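Local coordinates for cytochrome c-552/4 domain-containing protein (Ignicoccus hospitalis KIN4/I, PDB 4QO5), which is a membrane-associated octaheme cytochrome c that binds eight covalently attached hemes and probably carries electrons, although its physiological role has not been established, at residues H102-P107 / V206-S211; R230-C235 / N257-H262; K333-A338 / G360-M365. All blocks are in the same frame, centred on the assembly; numbering follows the deposited sequence.

Contact 1 of 3, residues H102-P107 / V206-S211. With HEC (heme c), chain C.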
# COMPACT_ATOMS: atom_id res chain seq x y z
N HIS A 102 -13.31 -33.52 14.72
CA HIS A 102 -13.72 -32.83 13.50
C HIS A 102 -12.74 -31.68 13.28
O HIS A 102 -12.37 -31.00 14.23
CB HIS A 102 -15.16 -32.31 13.59
CG HIS A 102 -15.41 -31.37 14.74
ND1 HIS A 102 -15.60 -31.81 16.03
CD2 HIS A 102 -15.49 -30.01 14.78
CE1 HIS A 102 -15.80 -30.77 16.82
NE2 HIS A 102 -15.72 -29.67 16.09
N PRO A 103 -12.32 -31.47 12.03
CA PRO A 103 -11.31 -30.43 11.77
C PRO A 103 -11.87 -29.02 11.90
O PRO A 103 -11.15 -28.16 12.41
CB PRO A 103 -10.90 -30.70 10.32
CG PRO A 103 -11.16 -32.18 10.12
CD PRO A 103 -12.45 -32.41 10.89
N ILE A 104 -13.10 -28.77 11.45
CA ILE A 104 -13.60 -27.41 11.46
C ILE A 104 -14.30 -27.14 12.77
O ILE A 104 -15.45 -27.55 12.97
CB ILE A 104 -14.52 -27.08 10.26
CG1 ILE A 104 -13.76 -27.27 8.94
CG2 ILE A 104 -15.03 -25.63 10.36
CD1 ILE A 104 -14.65 -27.08 7.71
N VAL A 105 -13.59 -26.47 13.68
CA VAL A 105 -14.16 -26.05 14.94
C VAL A 105 -15.00 -24.79 14.70
O VAL A 105 -14.52 -23.81 14.14
CB VAL A 105 -13.05 -25.84 16.00
CG1 VAL A 105 -13.62 -25.27 17.29
CG2 VAL A 105 -12.30 -27.15 16.25
N THR A 106 -16.26 -24.81 15.14
CA THR A 106 -17.23 -23.82 14.69
C THR A 106 -17.64 -22.88 15.83
O THR A 106 -17.31 -23.15 16.98
CB THR A 106 -18.48 -24.53 14.17
OG1 THR A 106 -19.14 -25.15 15.27
CG2 THR A 106 -18.10 -25.58 13.10
N PRO A 107 -18.35 -21.79 15.50
CA PRO A 107 -18.87 -20.90 16.56
C PRO A 107 -19.68 -21.65 17.63
O PRO A 107 -19.62 -21.31 18.82
CB PRO A 107 -19.78 -19.93 15.79
CG PRO A 107 -19.11 -19.82 14.45
CD PRO A 107 -18.60 -21.22 14.16
N VAL A 206 -20.49 -20.69 6.13
CA VAL A 206 -21.57 -21.59 6.56
C VAL A 206 -20.95 -22.95 6.89
O VAL A 206 -20.54 -23.69 6.01
CB VAL A 206 -22.65 -21.72 5.48
CG1 VAL A 206 -23.82 -22.58 5.98
CG2 VAL A 206 -23.14 -20.33 5.06
N ASN A 207 -20.89 -23.26 8.18
CA ASN A 207 -20.16 -24.41 8.67
C ASN A 207 -20.93 -25.72 8.49
O ASN A 207 -22.14 -25.69 8.27
CB ASN A 207 -19.81 -24.18 10.14
CG ASN A 207 -18.88 -23.02 10.32
OD1 ASN A 207 -17.72 -23.08 9.90
ND2 ASN A 207 -19.37 -21.95 10.91
N PRO A 208 -20.22 -26.85 8.58
CA PRO A 208 -20.88 -28.15 8.43
C PRO A 208 -22.00 -28.42 9.46
O PRO A 208 -22.92 -29.17 9.15
CB PRO A 208 -19.74 -29.16 8.61
CG PRO A 208 -18.50 -28.42 8.23
CD PRO A 208 -18.75 -26.99 8.67
N ASP A 209 -21.90 -27.83 10.65
CA ASP A 209 -22.93 -28.01 11.68
C ASP A 209 -24.06 -26.99 11.55
O ASP A 209 -24.96 -26.93 12.38
CB ASP A 209 -22.31 -27.95 13.09
CG ASP A 209 -21.75 -26.57 13.44
OD1 ASP A 209 -21.33 -26.37 14.61
OD2 ASP A 209 -21.73 -25.68 12.56
N GLY A 210 -23.99 -26.17 10.50
CA GLY A 210 -25.03 -25.20 10.23
C GLY A 210 -24.85 -23.85 10.91
O GLY A 210 -25.56 -22.90 10.60
N SER A 211 -23.91 -23.76 11.85
CA SER A 211 -23.64 -22.47 12.47
C SER A 211 -22.99 -21.55 11.44
O SER A 211 -22.44 -22.02 10.43
CB SER A 211 -22.76 -22.60 13.72
OG SER A 211 -21.48 -23.11 13.42
FE HEC C . -7.17 -26.85 15.78
CHA HEC C . -8.21 -26.54 12.51
CHB HEC C . -4.95 -29.31 14.78
CHC HEC C . -6.09 -27.02 18.90
CHD HEC C . -9.55 -24.58 16.75
NA HEC C . -6.64 -27.71 14.02
C1A HEC C . -7.22 -27.43 12.78
C2A HEC C . -6.61 -28.27 11.78
C3A HEC C . -5.71 -29.03 12.39
C4A HEC C . -5.70 -28.70 13.80
CMA HEC C . -4.79 -30.07 11.71
CAA HEC C . -7.01 -28.30 10.28
CBA HEC C . -6.71 -27.01 9.52
CGA HEC C . -5.27 -27.07 9.10
O1A HEC C . -4.60 -26.01 9.19
O2A HEC C . -4.81 -28.17 8.69
NB HEC C . -5.90 -27.99 16.62
C1B HEC C . -4.98 -28.87 16.06
C2B HEC C . -3.97 -29.19 17.03
C3B HEC C . -4.30 -28.48 18.12
C4B HEC C . -5.51 -27.76 17.90
CMB HEC C . -2.75 -30.10 16.72
CAB HEC C . -3.64 -28.21 19.46
CBB HEC C . -2.08 -28.07 19.31
NC HEC C . -7.74 -26.01 17.49
C1C HEC C . -7.18 -26.22 18.72
C2C HEC C . -7.99 -25.62 19.75
C3C HEC C . -8.80 -24.79 19.07
C4C HEC C . -8.75 -25.13 17.70
CMC HEC C . -7.46 -25.52 21.20
CAC HEC C . -9.89 -23.75 19.46
CBC HEC C . -9.54 -22.87 20.70
ND HEC C . -8.60 -25.78 14.79
C1D HEC C . -9.44 -24.86 15.41
C2D HEC C . -10.27 -24.17 14.46
C3D HEC C . -9.88 -24.78 13.12
C4D HEC C . -8.86 -25.76 13.43
CMD HEC C . -11.28 -23.06 14.86
CAD HEC C . -10.39 -24.49 11.67
CBD HEC C . -11.70 -23.74 11.56
CGD HEC C . -11.44 -22.24 11.55
O1D HEC C . -12.41 -21.48 11.44
O2D HEC C . -10.25 -21.82 11.64
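T106 donates a hydrogen bond to D209, OG1 to OD1 2.6 Å, on the syn side but 34° out of the carboxylate plane. The two side chains reach toward each other, and T106 CG2 settles 3.7 Å from N207 CB. Alongside, I104 CG2 rests 3.7 Å from N207 OD1 and I104 CD1 touches the P208 ring, while P107 CD lies 3.4 Å from N207 ND2.

The second shell fixes the aspartate. D209 CG lies between its own N and carbonyl carbon (chi1 66°), folding the carboxylate back over the turn, where OD2 is gripped by S211 OG at 2.7 Å and, from above the plane, by S211 N. With an alanine here the T106 and S211 hydroxyls would probably lose their shared carboxylate, and the turn is likely to be held less firmly.

N207 OD1 takes a bond from R205, which also binds the heme ligated by H83. V105 CB lies 3.5 Å from CMD of the heme. The arrangement is an Asx turn within a type I beta turn (N207 to G210), hydrogen-bonded to the N-cap threonine of helix 107-110, with P103 and V105 of the same loop lining heme pockets.

Contact 2 of 3, residues R230-C235 / N257-H262. With HEC (heme c), chain G.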
# COMPACT_ATOMS: atom_id res chain seq x y z
N ARG A 230 -6.62 -6.91 17.91
CA ARG A 230 -6.60 -5.46 18.08
C ARG A 230 -5.61 -4.72 17.20
O ARG A 230 -5.43 -3.51 17.36
CB ARG A 230 -6.27 -5.16 19.52
CG ARG A 230 -7.37 -5.52 20.47
CD ARG A 230 -6.85 -5.65 21.88
NE ARG A 230 -7.94 -5.63 22.83
CZ ARG A 230 -7.74 -5.67 24.14
NH1 ARG A 230 -6.52 -5.84 24.57
NH2 ARG A 230 -8.78 -5.63 25.00
N SER A 231 -4.96 -5.44 16.29
CA SER A 231 -4.01 -4.81 15.37
C SER A 231 -4.80 -4.34 14.15
O SER A 231 -5.88 -4.84 13.87
CB SER A 231 -2.94 -5.83 14.92
OG SER A 231 -3.50 -6.81 14.05
N PRO A 232 -4.24 -3.40 13.38
CA PRO A 232 -4.91 -3.03 12.13
C PRO A 232 -4.72 -4.09 11.04
O PRO A 232 -5.54 -4.20 10.13
CB PRO A 232 -4.18 -1.75 11.72
CG PRO A 232 -2.78 -1.94 12.30
CD PRO A 232 -3.01 -2.62 13.62
N TYR A 233 -3.63 -4.85 11.13
CA TYR A 233 -3.25 -5.77 10.08
C TYR A 233 -4.31 -6.83 9.87
O TYR A 233 -4.63 -7.20 8.75
CB TYR A 233 -1.95 -6.46 10.44
CG TYR A 233 -0.79 -5.50 10.54
CD1 TYR A 233 -0.31 -4.88 9.41
CD2 TYR A 233 -0.19 -5.23 11.76
CE1 TYR A 233 0.76 -4.01 9.48
CE2 TYR A 233 0.88 -4.35 11.85
CZ TYR A 233 1.35 -3.75 10.70
OH TYR A 233 2.41 -2.87 10.78
N THR A 234 -4.89 -7.27 10.98
CA THR A 234 -5.84 -8.36 10.90
C THR A 234 -7.13 -7.98 10.14
O THR A 234 -7.65 -8.77 9.37
CB THR A 234 -6.13 -8.95 12.28
OG1 THR A 234 -6.65 -10.25 12.09
CG2 THR A 234 -7.11 -8.09 13.09
N CYS A 235 -7.62 -6.76 10.34
CA CYS A 235 -8.81 -6.29 9.62
C CYS A 235 -8.48 -5.99 8.19
O CYS A 235 -9.34 -6.03 7.31
CB CYS A 235 -9.42 -5.03 10.27
SG CYS A 235 -9.43 -5.02 12.06
N ASN A 257 -0.34 6.54 11.97
CA ASN A 257 1.07 6.91 11.98
C ASN A 257 1.63 6.71 13.38
O ASN A 257 2.70 6.13 13.55
CB ASN A 257 1.28 8.39 11.63
CG ASN A 257 0.66 8.78 10.30
OD1 ASN A 257 0.37 7.95 9.44
ND2 ASN A 257 0.49 10.08 10.11
N ILE A 258 0.92 7.23 14.38
CA ILE A 258 1.37 7.15 15.76
C ILE A 258 1.40 5.70 16.27
O ILE A 258 2.33 5.29 16.97
CB ILE A 258 0.46 8.01 16.67
CG1 ILE A 258 0.62 9.49 16.32
CG2 ILE A 258 0.81 7.81 18.13
CD1 ILE A 258 -0.48 10.36 16.94
N TRP A 259 0.37 4.93 15.93
CA TRP A 259 0.30 3.55 16.38
C TRP A 259 1.51 2.76 15.86
O TRP A 259 2.17 2.05 16.62
CB TRP A 259 -1.00 2.88 15.94
CG TRP A 259 -1.15 1.51 16.54
CD1 TRP A 259 -1.77 1.20 17.72
CD2 TRP A 259 -0.67 0.26 16.00
NE1 TRP A 259 -1.70 -0.15 17.95
CE2 TRP A 259 -1.04 -0.76 16.91
CE3 TRP A 259 0.03 -0.09 14.84
CZ2 TRP A 259 -0.74 -2.11 16.69
CZ3 TRP A 259 0.33 -1.46 14.62
CH2 TRP A 259 -0.05 -2.43 15.55
N PHE A 260 1.82 2.92 14.57
CA PHE A 260 2.98 2.21 14.00
C PHE A 260 4.27 2.45 14.79
O PHE A 260 5.04 1.51 15.01
CB PHE A 260 3.18 2.55 12.51
CG PHE A 260 2.15 1.93 11.61
CD1 PHE A 260 1.89 0.57 11.67
CD2 PHE A 260 1.48 2.70 10.69
CE1 PHE A 260 0.94 -0.01 10.82
CE2 PHE A 260 0.53 2.13 9.85
CZ PHE A 260 0.26 0.77 9.92
N MET A 261 4.50 3.69 15.22
CA MET A 261 5.73 4.01 15.94
C MET A 261 5.70 3.80 17.45
O MET A 261 6.76 3.59 18.06
CB MET A 261 6.19 5.45 15.64
CG MET A 261 6.63 5.67 14.21
SD MET A 261 7.89 4.48 13.66
CE MET A 261 9.18 4.71 14.87
N HIS A 262 4.52 3.88 18.07
CA HIS A 262 4.43 3.81 19.53
C HIS A 262 3.87 2.50 20.11
O HIS A 262 3.99 2.26 21.31
CB HIS A 262 3.61 4.99 20.09
CG HIS A 262 4.39 6.26 20.19
ND1 HIS A 262 3.85 7.43 20.68
CD2 HIS A 262 5.67 6.56 19.84
CE1 HIS A 262 4.76 8.39 20.65
NE2 HIS A 262 5.87 7.88 20.14
FE HEC G . -15.13 -6.66 8.82
CHA HEC G . -18.33 -5.75 7.84
CHB HEC G . -15.03 -4.00 11.02
CHC HEC G . -12.28 -7.94 10.20
CHD HEC G . -15.01 -9.00 6.39
NA HEC G . -16.44 -5.18 9.37
C1A HEC G . -17.68 -4.97 8.78
C2A HEC G . -18.24 -3.76 9.37
C3A HEC G . -17.34 -3.28 10.26
C4A HEC G . -16.18 -4.15 10.26
CMA HEC G . -17.46 -2.01 11.12
CAA HEC G . -19.61 -3.17 8.99
CBA HEC G . -20.76 -3.90 9.69
CGA HEC G . -21.24 -5.06 8.85
O1A HEC G . -21.30 -6.19 9.41
O2A HEC G . -21.55 -4.87 7.64
NB HEC G . -13.90 -6.07 10.28
C1B HEC G . -14.05 -4.98 11.12
C2B HEC G . -13.03 -5.04 12.15
C3B HEC G . -12.31 -6.17 11.94
C4B HEC G . -12.82 -6.80 10.75
CMB HEC G . -12.92 -4.03 13.31
CAB HEC G . -11.17 -6.88 12.70
CBB HEC G . -11.06 -6.65 14.23
NC HEC G . -13.85 -8.14 8.37
C1C HEC G . -12.76 -8.55 9.08
C2C HEC G . -12.05 -9.57 8.31
C3C HEC G . -13.00 -10.05 7.48
C4C HEC G . -14.03 -9.04 7.36
CMC HEC G . -10.99 -10.39 9.09
CAC HEC G . -13.04 -11.24 6.49
CBC HEC G . -12.27 -12.54 6.84
ND HEC G . -16.47 -7.26 7.33
C1D HEC G . -16.18 -8.30 6.44
C2D HEC G . -17.30 -8.51 5.56
C3D HEC G . -18.35 -7.50 6.02
C4D HEC G . -17.75 -6.78 7.12
CMD HEC G . -17.42 -9.54 4.42
CAD HEC G . -19.76 -7.32 5.43
CBD HEC G . -20.76 -8.12 6.26
CGD HEC G . -22.15 -7.84 5.74
O1D HEC G . -22.66 -6.71 5.96
O2D HEC G . -22.75 -8.76 5.11
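This is a buried, largely aromatic packing contact between the short, weakly bonded helix 232-235 and helix 254-262, with no hydrogen bond crossing it. P232 and W259 meet head-on: P232 CD sits over the six-membered ring of the indole, 3.7 Å from its centroid and 20° off the normal, a CH-pi contact. The tryptophan reaches across because its CG is anti to the backbone N (chi1 -173°).

Y233 flanks the proline. Its CE2 comes to the indole edge, 4.0 Å from W259 CZ3, and its OH lies 3.2 Å from F260 CE1, the two side chains running obliquely. P232 CG lies over the rim of one tyrosine face, while CD faces the indole. H263 stacks on W259, and W250 meets F260 edge-to-face.

The same residues serve the trimer, for Y233 stacks on F260 of the second subunit and F260 on Y233 of the third.

S231 N-caps the short helix, accepting weakly from T234 N, while its hydroxyl also bonds to I228 O. R230, just ahead of the cap, bonds a propionate of another heme through NE. At the helix's other end C235 SG is joined to CAB of the heme, though the modelled 2.6 Å is stretched. C235 opens a CxxCH motif that finishes at H239, the axial ligand, so the aromatic cluster packs on the residues just ahead of this c-type heme-attachment motif.

Contact 3 of 3, residues K333-A338 / G360-M365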
# COMPACT_ATOMS: atom_id res chain seq x y z
N LYS A 333 -33.18 -9.70 3.74
CA LYS A 333 -34.61 -9.62 4.03
C LYS A 333 -35.20 -8.22 3.83
O LYS A 333 -36.41 -8.02 3.96
CB LYS A 333 -34.89 -10.10 5.45
CG LYS A 333 -34.67 -11.58 5.64
CD LYS A 333 -35.07 -12.03 7.03
CE LYS A 333 -35.05 -13.56 7.13
NZ LYS A 333 -35.56 -14.01 8.45
N LEU A 334 -34.34 -7.26 3.54
CA LEU A 334 -34.78 -5.89 3.34
C LEU A 334 -35.47 -5.75 1.99
O LEU A 334 -35.08 -6.40 1.01
CB LEU A 334 -33.58 -4.93 3.40
CG LEU A 334 -32.84 -4.81 4.73
CD1 LEU A 334 -31.61 -3.94 4.57
CD2 LEU A 334 -33.77 -4.22 5.82
N SER A 335 -36.49 -4.90 1.92
CA SER A 335 -37.19 -4.63 0.67
C SER A 335 -37.64 -3.18 0.62
O SER A 335 -38.28 -2.70 1.55
CB SER A 335 -38.41 -5.55 0.52
OG SER A 335 -39.10 -5.28 -0.69
N VAL A 336 -37.31 -2.48 -0.46
CA VAL A 336 -37.63 -1.06 -0.59
C VAL A 336 -38.35 -0.78 -1.91
O VAL A 336 -38.10 -1.45 -2.91
CB VAL A 336 -36.34 -0.19 -0.47
CG1 VAL A 336 -35.41 -0.39 -1.67
CG2 VAL A 336 -36.68 1.28 -0.30
N GLU A 337 -39.26 0.19 -1.92
CA GLU A 337 -39.78 0.73 -3.17
C GLU A 337 -38.65 1.42 -3.93
O GLU A 337 -37.96 2.28 -3.39
CB GLU A 337 -40.91 1.72 -2.90
CG GLU A 337 -42.26 1.29 -3.47
CD GLU A 337 -43.37 2.22 -3.05
OE1 GLU A 337 -43.22 2.90 -2.01
OE2 GLU A 337 -44.40 2.28 -3.77
N ALA A 338 -38.44 1.02 -5.19
CA ALA A 338 -37.25 1.44 -5.93
C ALA A 338 -37.31 2.88 -6.45
O ALA A 338 -36.31 3.61 -6.40
CB ALA A 338 -36.99 0.48 -7.07
N GLY A 360 -43.41 1.18 -8.47
CA GLY A 360 -44.10 0.06 -7.84
C GLY A 360 -43.27 -1.21 -7.75
O GLY A 360 -43.73 -2.23 -7.26
N VAL A 361 -42.03 -1.15 -8.23
CA VAL A 361 -41.14 -2.29 -8.13
C VAL A 361 -40.42 -2.28 -6.78
O VAL A 361 -39.96 -1.23 -6.32
CB VAL A 361 -40.10 -2.30 -9.27
CG1 VAL A 361 -39.18 -3.50 -9.15
CG2 VAL A 361 -40.81 -2.31 -10.62
N LYS A 362 -40.35 -3.44 -6.14
CA LYS A 362 -39.61 -3.59 -4.89
C LYS A 362 -38.24 -4.17 -5.20
O LYS A 362 -38.13 -5.11 -5.99
CB LYS A 362 -40.34 -4.53 -3.94
CG LYS A 362 -41.71 -4.04 -3.50
CD LYS A 362 -41.59 -2.90 -2.51
CE LYS A 362 -42.89 -2.70 -1.75
NZ LYS A 362 -44.03 -2.49 -2.69
N LEU A 363 -37.19 -3.62 -4.59
CA LEU A 363 -35.85 -4.17 -4.75
C LEU A 363 -35.34 -4.60 -3.38
O LEU A 363 -35.71 -4.00 -2.37
CB LEU A 363 -34.92 -3.13 -5.38
CG LEU A 363 -35.24 -2.79 -6.84
CD1 LEU A 363 -34.25 -1.79 -7.42
CD2 LEU A 363 -35.28 -4.06 -7.69
N PRO A 364 -34.48 -5.64 -3.34
CA PRO A 364 -33.88 -6.05 -2.06
C PRO A 364 -32.68 -5.16 -1.71
O PRO A 364 -31.53 -5.59 -1.78
CB PRO A 364 -33.43 -7.49 -2.33
CG PRO A 364 -33.14 -7.51 -3.78
CD PRO A 364 -34.10 -6.54 -4.44
N MET A 365 -32.98 -3.91 -1.36
CA MET A 365 -31.96 -2.92 -1.04
C MET A 365 -32.45 -2.11 0.14
O MET A 365 -33.65 -2.14 0.45
CB MET A 365 -31.71 -2.03 -2.26
CG MET A 365 -30.91 -2.75 -3.35
SD MET A 365 -31.00 -1.88 -4.92
CE MET A 365 -29.84 -0.55 -4.61
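L363 O is gripped from several directions: V336 N donates to it at 2.9 Å with a nearly straight N-H...O angle of 169°, S335 CA approaches it to 3.4 Å in a C-H...O contact, and M365 N adds a weak bond that closes an inverse gamma turn centred on P364. The return bond runs from L363 N to V336 O, again 2.9 Å, and V336 O also receives K362 CA. A338 N to V361 O continues the ladder.

The result is a two-stranded antiparallel sheet, V336 and L363 forming the hydrogen-bonded pair and E337 and K362 the non-hydrogen-bonded one. Helix 341-349 lies in the connection, so it is no tight hairpin.

Its V336/L363 face is buried. There A338 CB meets L363 CD1 at 3.6 Å, and V336 CG1, turned between its own N and carbonyl carbon (chi1 68°), comes 3.3 Å from M365 O and touches M365 CB.

Opposite, E337 and K362 are exposed. K362 CB touches S335 OG (3.6 Å); a bend at chi2 brings CD near V336 O, and one at chi4 leaves NZ 4.9 Å from E337 OE2. P364 O bonds N136 ND2, and its ring packs on P137 and I138 of helix 137-147.

Contacts 1 and 2 are buried among the hemes, whereas contact 3 is only partly buried and has one face in solvent. Their chemistry follows: side-chain polar bonds around a loop carboxylate in contact 1, aromatic and proline packing between helices in contact 2, and main-chain sheet bonds in contact 3. No helix or strand is shared between them, and they do not touch, with centres about 31 Å (1 to 2), 33 Å (1 to 3) and 40 Å (2 to 3) apart; contacts 2 and 3 lie on opposite sides of the chain's centre. Only contact 2 also faces other subunits, its tyrosine and phenylalanine stacking across the trimer.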